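Local coordinates for protein CDP-archaeol synthase (Aeropyrum pernix K1, PDB 5GUF) that probably transfers the cytidylyl group of CTP to an unsaturated archaeal ether-lipid phosphate within the membrane, giving CDP-archaeol and diphosphate with the help of magnesium, at residues D8-N13 and T140-V145; D125-A130 and E148-V153. All coordinates share one frame; numbering follows the deposited sequence. Where two conformers were deposited one is given.

Contact 1 of 2, residues D8-N13 and T140-V145. With MG (magnesium ion), chain D.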
# COMPACT_ATOMS: atom_id res chain seq x y z
N ASP A 8 5.08 25.92 -1.28
CA ASP A 8 6.12 26.30 -0.34
C ASP A 8 6.76 25.01 0.17
O ASP A 8 6.53 23.93 -0.37
CB ASP A 8 5.54 27.17 0.78
CG ASP A 8 4.36 26.49 1.48
OD1 ASP A 8 4.54 25.37 1.99
OD2 ASP A 8 3.25 27.07 1.52
N TRP A 9 7.55 25.13 1.24
CA TRP A 9 8.31 24.00 1.75
C TRP A 9 7.49 23.09 2.64
O TRP A 9 7.90 21.96 2.90
CB TRP A 9 9.53 24.49 2.53
CG TRP A 9 10.58 25.16 1.71
CD1 TRP A 9 10.82 26.51 1.63
CD2 TRP A 9 11.56 24.52 0.88
NE1 TRP A 9 11.88 26.74 0.79
CE2 TRP A 9 12.36 25.54 0.32
CE3 TRP A 9 11.83 23.18 0.54
CZ2 TRP A 9 13.43 25.28 -0.55
CZ3 TRP A 9 12.89 22.91 -0.33
CH2 TRP A 9 13.67 23.96 -0.87
N ARG A 10 6.34 23.55 3.11
CA ARG A 10 5.46 22.74 3.94
C ARG A 10 4.28 22.30 3.07
O ARG A 10 3.34 23.06 2.83
CB ARG A 10 4.99 23.53 5.15
CG ARG A 10 4.11 22.72 6.06
CD ARG A 10 3.63 23.55 7.23
NE ARG A 10 3.44 22.72 8.42
CZ ARG A 10 2.25 22.39 8.90
NH1 ARG A 10 1.15 22.82 8.29
NH2 ARG A 10 2.16 21.63 9.98
N ILE A 11 4.34 21.05 2.61
CA ILE A 11 3.28 20.48 1.78
C ILE A 11 2.12 20.14 2.70
O ILE A 11 2.14 19.12 3.38
CB ILE A 11 3.77 19.25 1.01
CG1 ILE A 11 5.11 19.59 0.36
CG2 ILE A 11 2.71 18.79 -0.00
CD1 ILE A 11 5.01 20.74 -0.61
N ASP A 12 1.08 20.98 2.69
CA ASP A 12 0.00 20.84 3.65
C ASP A 12 -1.37 21.02 3.02
O ASP A 12 -2.35 21.19 3.75
CB ASP A 12 0.17 21.83 4.82
CG ASP A 12 0.47 23.27 4.35
OD1 ASP A 12 0.28 23.59 3.16
OD2 ASP A 12 0.89 24.08 5.20
N ASN A 13 -1.49 20.98 1.70
CA ASN A 13 -2.80 20.85 1.10
C ASN A 13 -2.66 20.06 -0.19
O ASN A 13 -1.58 20.01 -0.79
CB ASN A 13 -3.46 22.22 0.89
CG ASN A 13 -2.84 22.99 -0.25
OD1 ASN A 13 -3.21 22.81 -1.41
ND2 ASN A 13 -1.88 23.84 0.07
N THR A 140 8.77 19.42 3.78
CA THR A 140 8.09 18.72 4.86
C THR A 140 6.66 18.47 4.44
O THR A 140 5.96 19.40 4.02
CB THR A 140 8.13 19.51 6.17
OG1 THR A 140 9.47 19.49 6.69
CG2 THR A 140 7.16 18.91 7.21
N TRP A 141 6.22 17.21 4.53
CA TRP A 141 4.84 16.84 4.25
C TRP A 141 4.09 16.71 5.57
O TRP A 141 4.64 16.23 6.55
CB TRP A 141 4.77 15.51 3.49
CG TRP A 141 5.21 15.62 2.06
CD1 TRP A 141 6.46 15.90 1.61
CD2 TRP A 141 4.38 15.47 0.90
NE1 TRP A 141 6.47 15.93 0.25
CE2 TRP A 141 5.21 15.68 -0.22
CE3 TRP A 141 3.03 15.18 0.70
CZ2 TRP A 141 4.74 15.58 -1.53
CZ3 TRP A 141 2.56 15.09 -0.60
CH2 TRP A 141 3.41 15.29 -1.69
N THR A 142 2.84 17.13 5.59
CA THR A 142 2.04 16.62 6.68
C THR A 142 1.61 15.18 6.37
O THR A 142 1.42 14.82 5.20
CB THR A 142 0.80 17.47 6.92
OG1 THR A 142 -0.05 17.40 5.77
CG2 THR A 142 1.20 18.93 7.17
N PRO A 143 1.49 14.35 7.40
CA PRO A 143 1.04 12.97 7.16
C PRO A 143 -0.29 12.90 6.46
O PRO A 143 -0.48 12.05 5.59
CB PRO A 143 0.98 12.37 8.58
CG PRO A 143 1.92 13.21 9.39
CD PRO A 143 1.83 14.60 8.81
N ARG A 144 -1.23 13.79 6.80
CA ARG A 144 -2.55 13.76 6.18
C ARG A 144 -2.46 14.01 4.68
O ARG A 144 -3.09 13.31 3.89
CB ARG A 144 -3.48 14.78 6.83
CG ARG A 144 -4.80 14.91 6.10
CD ARG A 144 -5.79 15.86 6.75
NE ARG A 144 -6.14 15.47 8.13
CZ ARG A 144 -7.09 14.59 8.47
NH1 ARG A 144 -7.80 13.95 7.54
NH2 ARG A 144 -7.31 14.34 9.75
N VAL A 145 -1.66 15.00 4.27
CA VAL A 145 -1.57 15.30 2.85
C VAL A 145 -0.74 14.24 2.14
O VAL A 145 -0.95 13.98 0.95
CB VAL A 145 -1.05 16.74 2.68
CG1 VAL A 145 -0.60 17.02 1.28
CG2 VAL A 145 -2.17 17.72 3.06
MG MG D . 2.24 24.78 2.08
O HOH W 1 2.03 26.05 4.26
O HOH W 2 0.80 25.84 1.93
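Ile11 and Trp141 sit next to each other on adjacent strands of a two-stranded parallel sheet, which joins the N-terminal segment to the start of helix 143-161. Three backbone bonds hold the strands: Thr140 N to Trp9 O, Ile11 N to Thr140 O at 2.7 Å, and Thr142 N to Ile11 O at 3.1 Å. From CB outward, the Ile11 side chain meets the indole with all but its last carbon. CB is 3.8 Å from Trp141 CD2; CG1 approaches Trp141 NE1, on the pyrrole side, and carries CD1 away from the indole; CG2, anti to the backbone N, comes down over the six-membered ring, 3.6 Å from its centroid, in a CH-pi contact. CG2 also reaches Val145 CG1. Ala17 and Leu20 of helix 14-29 touch both Ile11 and Trp141, while the indole NE1 is hydrogen-bonded to Ser134.

The Arg10 and Thr140 side chains project from the other face of the sheet, where Thr142 CG2 sits over one face of the Arg10 guanidinium, toward its rim. Arg10 NH1 makes a weak, salt-bridging bond to Asp12 OD2. The other Asp12 oxygen, OD1, joins Arg10 O and both carboxylate oxygens of Asp8 on a magnesium ion, with Glu16 completing the protein ligands. Asp8 OD1 has a second task: in an Asx turn its anti lone pair accepts from Arg10 N at 2.8 Å.

Contact 2 of 2, residues D125-A130 and E148-V153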
# COMPACT_ATOMS: atom_id res chain seq x y z
N ASP A 125 4.58 2.85 -5.94
CA ASP A 125 6.04 2.77 -5.84
C ASP A 125 6.71 4.05 -6.33
O ASP A 125 7.66 4.54 -5.71
CB ASP A 125 6.55 1.57 -6.64
CG ASP A 125 5.99 1.52 -8.09
OD1 ASP A 125 5.26 2.45 -8.52
OD2 ASP A 125 6.29 0.55 -8.81
N PHE A 126 6.24 4.60 -7.44
CA PHE A 126 6.81 5.84 -7.96
C PHE A 126 6.49 7.01 -7.04
O PHE A 126 7.30 7.94 -6.91
CB PHE A 126 6.29 6.11 -9.38
CG PHE A 126 4.96 6.78 -9.39
CD1 PHE A 126 3.80 6.05 -9.30
CD2 PHE A 126 4.87 8.17 -9.39
CE1 PHE A 126 2.57 6.68 -9.25
CE2 PHE A 126 3.64 8.80 -9.33
CZ PHE A 126 2.49 8.04 -9.28
N TYR A 127 5.30 7.00 -6.43
CA TYR A 127 4.92 8.06 -5.51
C TYR A 127 5.83 8.09 -4.29
O TYR A 127 6.20 9.17 -3.81
CB TYR A 127 3.46 7.89 -5.09
CG TYR A 127 3.02 8.77 -3.95
CD1 TYR A 127 2.80 10.12 -4.14
CD2 TYR A 127 2.81 8.24 -2.67
CE1 TYR A 127 2.39 10.94 -3.10
CE2 TYR A 127 2.41 9.05 -1.62
CZ TYR A 127 2.21 10.40 -1.85
OH TYR A 127 1.80 11.23 -0.82
N LEU A 128 6.20 6.91 -3.79
CA LEU A 128 7.05 6.78 -2.60
C LEU A 128 8.49 7.18 -2.89
O LEU A 128 9.14 7.82 -2.05
CB LEU A 128 6.99 5.33 -2.09
CG LEU A 128 5.65 4.84 -1.52
CD1 LEU A 128 5.59 3.32 -1.34
CD2 LEU A 128 5.34 5.55 -0.19
N GLY A 129 9.02 6.82 -4.06
CA GLY A 129 10.33 7.33 -4.45
C GLY A 129 10.34 8.85 -4.60
O GLY A 129 11.25 9.53 -4.12
N ALA A 130 9.33 9.39 -5.27
CA ALA A 130 9.25 10.84 -5.47
C ALA A 130 9.08 11.56 -4.13
O ALA A 130 9.77 12.55 -3.86
CB ALA A 130 8.11 11.18 -6.42
N GLU A 148 -3.45 11.69 1.59
CA GLU A 148 -4.40 12.16 0.58
C GLU A 148 -3.83 12.02 -0.82
O GLU A 148 -4.48 11.48 -1.71
CB GLU A 148 -4.79 13.62 0.85
CG GLU A 148 -5.69 13.78 2.06
CD GLU A 148 -5.92 15.23 2.44
OE1 GLU A 148 -5.41 16.13 1.73
OE2 GLU A 148 -6.61 15.46 3.45
N ALA A 149 -2.60 12.51 -1.04
CA ALA A 149 -1.97 12.39 -2.35
C ALA A 149 -1.87 10.93 -2.80
O ALA A 149 -2.13 10.62 -3.97
CB ALA A 149 -0.59 13.04 -2.33
N ALA A 150 -1.51 10.02 -1.88
CA ALA A 150 -1.46 8.60 -2.23
C ALA A 150 -2.83 8.11 -2.69
O ALA A 150 -2.93 7.39 -3.69
CB ALA A 150 -0.96 7.77 -1.06
N ALA A 151 -3.89 8.49 -1.98
CA ALA A 151 -5.24 8.11 -2.37
C ALA A 151 -5.66 8.82 -3.64
O ALA A 151 -6.48 8.29 -4.40
CB ALA A 151 -6.22 8.41 -1.24
N ALA A 152 -5.13 10.02 -3.89
CA ALA A 152 -5.42 10.69 -5.15
C ALA A 152 -4.73 9.99 -6.30
O ALA A 152 -5.26 9.96 -7.42
CB ALA A 152 -4.99 12.15 -5.09
N VAL A 153 -3.55 9.40 -6.06
CA VAL A 153 -2.91 8.59 -7.08
C VAL A 153 -3.77 7.37 -7.39
O VAL A 153 -4.03 7.05 -8.56
CB VAL A 153 -1.49 8.18 -6.64
CG1 VAL A 153 -0.96 7.10 -7.56
CG2 VAL A 153 -0.57 9.38 -6.66
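Ala149 is the first residue of helix 148-153 to meet the opposing helix, its CB lying 3.4 Å from the hydroxyl oxygen OH of Tyr127 and also packing on CE1 of that ring. The phenol reaches this far because CG stands anti to the backbone N (chi1 169°), which directs the ring at helix 148-153.

Ala150 follows on the same ring. Its CA stands 3.9 Å above one face of the Tyr127 ring, offset toward the rim, and its CB is 3.6 Å from CE2, so two consecutive alanines receive the phenol with little side-chain bulk between ring and backbone. The hydroxyl goes on to hydrogen-bond with the backbone carbonyl of Ala146, one turn earlier in the same helix, which gives the buried polar tip a partner. With the phenol of Tyr127 cut back to an alanine here, the Ala146 carbonyl is likely to lose its hydroxyl partner and a gap to open beside Ala149 and Ala150.

The two segments are neighbouring, roughly antiparallel helices of the predicted transmembrane bundle, their axes 10.7 Å apart at closest approach and their directions 148° apart. No hydrogen bond joins the two six-residue segments directly; the contact between them is apolar packing.

Further along, Val153 is modelled in two conformers; in one of them CG1 meets the far end of Phe126, 3.9 Å from CE1, and CG2 packs more loosely on Tyr127. The Phe126 ring is backed by its own neighbour in sequence: Tyr127 CB lies over the centre of one face, 4.2 Å above the plane. Ala96 of helix 84-109 and Asn28 of helix 14-29 also touch Phe126, whose side chain lies about 6 Å from a bound potassium ion and about 8 Å from the bound CTP.

From the N terminus, the chain enters contact 1 with residues 8-13 and then runs through helices 14-29, 31-34, 59-80 and 84-109 to the first half of contact 2 on helix 121-136. Strand 140-141 follows, and with residues 140-145 contact 1 closes a loop of 126 residues. Only then does helix 143-161 supply residues 148-153, closing the much shorter 17-residue loop of contact 2. The segments therefore alternate, and the two loops cross. Helix 143-161 is common to both contacts, whose centres lie 13 Å apart; they meet where Trp141 CZ3 packs 3.9 Å from Tyr127 OH, joining the small sheet to the helix pair.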